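Local coordinates for mitotic checkpoint control protein kinase BUB1 (PDB 6JKK) that probably acts as an ATP-binding protein kinase of the mitotic checkpoint at the kinetochore, this chain being its kinase domain, at residues 48-60 and 71-84. Residues are numbered along the deposited sequence; the frame is centred on the assembly and turned at random.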
loop_
_atom_site.group_PDB
_atom_site.type_symbol
_atom_site.label_atom_id
_atom_site.label_comp_id
_atom_site.label_asym_id
_atom_site.label_seq_id
_atom_site.Cartn_x
_atom_site.Cartn_y
_atom_site.Cartn_z
ATOM N N HIS A 48 0.076 -19.410 -21.303
ATOM C CA HIS A 48 -1.082 -18.551 -21.451
ATOM C C HIS A 48 -2.152 -18.919 -20.441
ATOM O O HIS A 48 -2.177 -20.034 -19.914
ATOM C CB HIS A 48 -1.629 -18.611 -22.877
ATOM C CG HIS A 48 -0.654 -18.144 -23.911
ATOM N ND1 HIS A 48 0.433 -18.898 -24.303
ATOM C CD2 HIS A 48 -0.589 -16.996 -24.624
ATOM C CE1 HIS A 48 1.121 -18.236 -25.213
ATOM N NE2 HIS A 48 0.521 -17.078 -25.430
ATOM N N LEU A 49 -3.033 -17.966 -20.176
ATOM C CA LEU A 49 -4.066 -18.134 -19.174
ATOM C C LEU A 49 -5.308 -17.454 -19.699
ATOM O O LEU A 49 -5.230 -16.368 -20.280
ATOM C CB LEU A 49 -3.630 -17.475 -17.862
ATOM C CG LEU A 49 -4.614 -17.522 -16.692
ATOM C CD1 LEU A 49 -4.901 -18.958 -16.334
ATOM C CD2 LEU A 49 -4.074 -16.787 -15.492
ATOM N N GLU A 50 -6.456 -18.086 -19.498
ATOM C CA GLU A 50 -7.711 -17.484 -19.919
ATOM C C GLU A 50 -8.642 -17.216 -18.742
ATOM O O GLU A 50 -8.775 -18.040 -17.837
ATOM C CB GLU A 50 -8.416 -18.369 -20.949
ATOM C CG GLU A 50 -7.688 -18.487 -22.274
ATOM C CD GLU A 50 -8.551 -19.111 -23.358
ATOM O OE1 GLU A 50 -9.162 -18.352 -24.138
ATOM O OE2 GLU A 50 -8.618 -20.357 -23.424
ATOM N N VAL A 51 -9.278 -16.050 -18.757
ATOM C CA VAL A 51 -10.404 -15.790 -17.875
ATOM C C VAL A 51 -11.568 -15.458 -18.791
ATOM O O VAL A 51 -11.612 -14.371 -19.381
ATOM C CB VAL A 51 -10.147 -14.624 -16.908
ATOM C CG1 VAL A 51 -11.332 -14.450 -15.974
ATOM C CG2 VAL A 51 -8.875 -14.871 -16.098
ATOM N N HIS A 52 -12.493 -16.406 -18.928
ATOM C CA HIS A 52 -13.609 -16.270 -19.864
ATOM C C HIS A 52 -13.109 -16.097 -21.303
ATOM O O HIS A 52 -12.467 -16.990 -21.847
ATOM C CB HIS A 52 -14.523 -15.111 -19.457
ATOM C CG HIS A 52 -15.282 -15.360 -18.192
ATOM N ND1 HIS A 52 -16.000 -16.516 -17.971
ATOM C CD2 HIS A 52 -15.443 -14.598 -17.083
ATOM C CE1 HIS A 52 -16.570 -16.457 -16.781
ATOM N NE2 HIS A 52 -16.250 -15.302 -16.222
ATOM N N ASN A 53 -13.402 -14.951 -21.911
ATOM C CA ASN A 53 -12.984 -14.694 -23.289
ATOM C C ASN A 53 -11.606 -14.037 -23.391
ATOM O O ASN A 53 -11.052 -13.900 -24.484
ATOM C CB ASN A 53 -14.025 -13.840 -24.021
ATOM C CG ASN A 53 -15.240 -14.643 -24.462
ATOM O OD1 ASN A 53 -15.112 -15.758 -24.971
ATOM N ND2 ASN A 53 -16.425 -14.078 -24.270
ATOM N N GLU A 54 -11.054 -13.639 -22.248
ATOM C CA GLU A 54 -9.806 -12.886 -22.225
ATOM C C GLU A 54 -8.589 -13.797 -22.090
ATOM O O GLU A 54 -8.531 -14.637 -21.189
ATOM C CB GLU A 54 -9.845 -11.864 -21.089
ATOM C CG GLU A 54 -11.153 -11.081 -21.037
ATOM C CD GLU A 54 -11.428 -10.305 -22.314
ATOM O OE1 GLU A 54 -12.599 -10.263 -22.747
ATOM O OE2 GLU A 54 -10.476 -9.726 -22.881
ATOM N N LYS A 55 -7.626 -13.637 -22.999
ATOM C CA LYS A 55 -6.397 -14.433 -22.969
ATOM C C LYS A 55 -5.195 -13.600 -22.526
ATOM O O LYS A 55 -5.057 -12.433 -22.907
ATOM C CB LYS A 55 -6.120 -15.076 -24.332
ATOM C CG LYS A 55 -4.765 -15.783 -24.411
ATOM C CD LYS A 55 -4.527 -16.418 -25.766
ATOM C CE LYS A 55 -5.423 -17.617 -25.969
ATOM N NZ LYS A 55 -5.078 -18.358 -27.217
ATOM N N PHE A 56 -4.334 -14.202 -21.713
ATOM C CA PHE A 56 -3.180 -13.504 -21.168
ATOM C C PHE A 56 -1.912 -14.298 -21.440
ATOM O O PHE A 56 -1.922 -15.523 -21.384
ATOM C CB PHE A 56 -3.337 -13.328 -19.656
ATOM C CG PHE A 56 -4.533 -12.518 -19.259
ATOM C CD1 PHE A 56 -5.793 -13.100 -19.194
ATOM C CD2 PHE A 56 -4.394 -11.176 -18.939
ATOM C CE1 PHE A 56 -6.902 -12.352 -18.824
ATOM C CE2 PHE A 56 -5.493 -10.416 -18.564
ATOM C CZ PHE A 56 -6.748 -11.005 -18.504
ATOM N N GLU A 57 -0.828 -13.599 -21.757
ATOM C CA GLU A 57 0.492 -14.220 -21.744
ATOM C C GLU A 57 0.917 -14.235 -20.287
ATOM O O GLU A 57 0.717 -13.247 -19.584
ATOM C CB GLU A 57 1.507 -13.371 -22.508
ATOM C CG GLU A 57 1.391 -13.370 -24.019
ATOM C CD GLU A 57 2.356 -12.375 -24.645
ATOM O OE1 GLU A 57 2.975 -11.602 -23.879
ATOM O OE2 GLU A 57 2.490 -12.360 -25.888
ATOM N N VAL A 58 1.471 -15.351 -19.824
ATOM C CA VAL A 58 2.126 -15.388 -18.518
ATOM C C VAL A 58 3.624 -15.445 -18.799
ATOM O O VAL A 58 4.119 -16.448 -19.302
ATOM C CB VAL A 58 1.690 -16.607 -17.688
ATOM C CG1 VAL A 58 2.358 -16.578 -16.319
ATOM C CG2 VAL A 58 0.175 -16.630 -17.534
ATOM N N SER A 59 4.341 -14.367 -18.487
ATOM C CA SER A 59 5.713 -14.217 -18.975
ATOM C C SER A 59 6.802 -14.631 -17.982
ATOM O O SER A 59 7.422 -15.689 -18.140
ATOM C CB SER A 59 5.958 -12.791 -19.485
ATOM O OG SER A 59 5.079 -12.478 -20.555
ATOM N N LYS A 60 7.031 -13.796 -16.973
ATOM C CA LYS A 60 8.170 -13.969 -16.073
ATOM C C LYS A 60 7.785 -13.967 -14.591
ATOM O O LYS A 60 6.863 -13.269 -14.170
ATOM C CB LYS A 60 9.222 -12.888 -16.351
ATOM C CG LYS A 60 9.891 -13.043 -17.713
ATOM C CD LYS A 60 11.050 -12.072 -17.914
ATOM C CE LYS A 60 10.585 -10.657 -18.234
ATOM N NZ LYS A 60 11.725 -9.806 -18.710
ATOM N N TYR A 71 3.443 -13.132 -11.123
ATOM C CA TYR A 71 4.019 -13.196 -12.463
ATOM C C TYR A 71 3.635 -11.949 -13.241
ATOM O O TYR A 71 2.571 -11.373 -13.006
ATOM C CB TYR A 71 3.513 -14.444 -13.198
ATOM C CG TYR A 71 4.296 -15.698 -12.872
ATOM C CD1 TYR A 71 4.048 -16.415 -11.706
ATOM C CD2 TYR A 71 5.289 -16.160 -13.730
ATOM C CE1 TYR A 71 4.777 -17.557 -11.402
ATOM C CE2 TYR A 71 6.015 -17.304 -13.439
ATOM C CZ TYR A 71 5.755 -17.996 -12.273
ATOM O OH TYR A 71 6.481 -19.129 -11.978
ATOM N N VAL A 72 4.509 -11.518 -14.147
ATOM C CA VAL A 72 4.167 -10.423 -15.050
ATOM C C VAL A 72 3.732 -11.043 -16.373
ATOM O O VAL A 72 4.286 -12.059 -16.805
ATOM C CB VAL A 72 5.341 -9.421 -15.237
ATOM C CG1 VAL A 72 6.611 -10.142 -15.644
ATOM C CG2 VAL A 72 4.981 -8.340 -16.253
ATOM N N GLY A 73 2.708 -10.464 -16.995
ATOM C CA GLY A 73 2.228 -10.960 -18.270
ATOM C C GLY A 73 1.609 -9.850 -19.093
ATOM O O GLY A 73 1.956 -8.675 -18.929
ATOM N N LYS A 74 0.695 -10.212 -19.986
ATOM C CA LYS A 74 0.035 -9.203 -20.802
ATOM C C LYS A 74 -1.333 -9.649 -21.284
ATOM O O LYS A 74 -1.501 -10.778 -21.747
ATOM C CB LYS A 74 0.908 -8.827 -22.005
ATOM C CG LYS A 74 0.281 -7.785 -22.929
ATOM C CD LYS A 74 1.240 -7.376 -24.037
ATOM C CE LYS A 74 2.502 -6.750 -23.471
ATOM N NZ LYS A 74 3.500 -6.437 -24.539
ATOM N N HIS A 75 -2.307 -8.753 -21.155
ATOM C CA HIS A 75 -3.616 -8.927 -21.771
ATOM C C HIS A 75 -3.457 -8.658 -23.268
ATOM O O HIS A 75 -3.256 -7.514 -23.683
ATOM C CB HIS A 75 -4.618 -7.951 -21.145
ATOM C CG HIS A 75 -6.027 -8.124 -21.628
ATOM N ND1 HIS A 75 -6.786 -7.072 -22.089
ATOM C CD2 HIS A 75 -6.814 -9.223 -21.709
ATOM C CE1 HIS A 75 -7.983 -7.514 -22.441
ATOM N NE2 HIS A 75 -8.024 -8.816 -22.221
ATOM N N LEU A 76 -3.526 -9.717 -24.069
ATOM C CA LEU A 76 -3.221 -9.645 -25.499
ATOM C C LEU A 76 -4.071 -8.632 -26.282
ATOM O O LEU A 76 -3.558 -7.911 -27.144
ATOM C CB LEU A 76 -3.340 -11.038 -26.120
ATOM C CG LEU A 76 -2.319 -12.032 -25.575
ATOM C CD1 LEU A 76 -2.499 -13.424 -26.155
ATOM C CD2 LEU A 76 -0.937 -11.517 -25.880
ATOM N N LYS A 77 -5.364 -8.587 -25.976
ATOM C CA LYS A 77 -6.303 -7.702 -26.664
ATOM C C LYS A 77 -5.933 -6.237 -26.440
ATOM O O LYS A 77 -5.916 -5.431 -27.376
ATOM C CB LYS A 77 -7.726 -7.974 -26.164
ATOM C CG LYS A 77 -8.834 -7.270 -26.931
ATOM C CD LYS A 77 -10.195 -7.850 -26.560
ATOM C CE LYS A 77 -10.286 -9.339 -26.898
ATOM N NZ LYS A 77 -11.332 -10.040 -26.092
ATOM N N SER A 78 -5.622 -5.911 -25.192
ATOM C CA SER A 78 -5.305 -4.551 -24.774
ATOM C C SER A 78 -3.851 -4.178 -25.025
ATOM O O SER A 78 -3.537 -3.021 -25.315
ATOM C CB SER A 78 -5.567 -4.412 -23.274
ATOM O OG SER A 78 -6.594 -3.480 -23.014
ATOM N N GLY A 79 -2.961 -5.156 -24.872
ATOM C CA GLY A 79 -1.535 -4.890 -24.821
ATOM C C GLY A 79 -1.145 -4.473 -23.419
ATOM O O GLY A 79 0.026 -4.213 -23.133
ATOM N N LYS A 80 -2.145 -4.414 -22.543
ATOM C CA LYS A 80 -1.953 -3.993 -21.165
ATOM C C LYS A 80 -1.099 -4.992 -20.390
ATOM O O LYS A 80 -1.449 -6.168 -20.284
ATOM C CB LYS A 80 -3.307 -3.848 -20.472
ATOM C CG LYS A 80 -3.679 -2.419 -20.113
ATOM C CD LYS A 80 -4.452 -1.738 -21.234
ATOM C CE LYS A 80 -4.889 -0.333 -20.837
ATOM N NZ LYS A 80 -6.305 -0.072 -21.223
ATOM N N LYS A 81 0.019 -4.513 -19.850
ATOM C CA LYS A 81 0.882 -5.336 -19.010
ATOM C C LYS A 81 0.216 -5.568 -17.665
ATOM O O LYS A 81 -0.204 -4.616 -17.002
ATOM C CB LYS A 81 2.228 -4.652 -18.785
ATOM C CG LYS A 81 3.290 -4.972 -19.820
ATOM C CD LYS A 81 4.664 -4.693 -19.236
ATOM C CE LYS A 81 5.707 -4.519 -20.320
ATOM N NZ LYS A 81 7.052 -4.231 -19.741
ATOM N N VAL A 82 0.129 -6.829 -17.257
ATOM C CA VAL A 82 -0.583 -7.166 -16.033
ATOM C C VAL A 82 0.299 -7.916 -15.032
ATOM O O VAL A 82 1.307 -8.526 -15.404
ATOM C CB VAL A 82 -1.864 -7.990 -16.345
ATOM C CG1 VAL A 82 -2.827 -7.185 -17.207
ATOM C CG2 VAL A 82 -1.510 -9.295 -17.042
ATOM N N ALA A 83 -0.074 -7.843 -13.759
ATOM C CA ALA A 83 0.515 -8.704 -12.744
ATOM C C ALA A 83 -0.485 -9.804 -12.472
ATOM O O ALA A 83 -1.681 -9.533 -12.325
ATOM C CB ALA A 83 0.779 -7.930 -11.470
ATOM N N LEU A 84 -0.004 -11.039 -12.399
ATOM C CA LEU A 84 -0.862 -12.156 -12.035
ATOM C C LEU A 84 -0.456 -12.656 -10.659
ATOM O O LEU A 84 0.679 -13.101 -10.463
ATOM C CB LEU A 84 -0.772 -13.279 -13.078
ATOM C CG LEU A 84 -1.051 -12.828 -14.515
ATOM C CD1 LEU A 84 0.236 -12.725 -15.297
ATOM C CD2 LEU A 84 -2.030 -13.747 -15.236
HETATM O O HOH W 1 -6.718 -10.665 -24.748
#
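OE2 of E54 is held by two side chains of the facing strand and its turn. H75 gives it the short bond, NE2 to OE2 2.7 Å, with the oxygen almost exactly in the imidazole plane and OE2 offering its anti lone pair, away from OE1; carboxylate and ring are turned 46° apart. K77 adds a salt bridge, NZ to OE2 3.3 Å, whose hydrogen bond is weak, crossing the glutamate at about a right angle. A bend at chi2 (-60°) in the E54 chain turns the carboxylate to these two partners. A glutamine here would probably leave K77 without its countercharge and weaken the hold on the H75 ring. That ring also lies against F56, CD2 of H75 resting over one face of the phenyl at 3.6 Å from CE2, while V82 CG2 touches CD2 of F56. Near the turn, a water accepts from K77 N and donates to K55 O, which also takes a weak bond from L76 N. L76 splits its methyls, CD1 against the K55 chain and CD2 3.5 Å from CG of E57.

Backbone bonds pair E57 with K74 in both directions. Beyond the close V58-G73 pair the register slips: V72 O accepts from S59 N at 2.9 Å and from K60 N at 3.3 Å, a classic beta bulge, and V72 N answers to K60 O. V58 CG1 packs on Y71, and L49 CD2 meets L84 CD2 at 3.7 Å on the side where V128 and I130 of strand 127-132 lie. Strands 54-64 and 68-75 thus form the antiparallel hairpin of a protein kinase N-lobe whose connection is the glycine-rich loop, flanked by 47-51 and by 80-87, which carries K85, predicted to bind ATP.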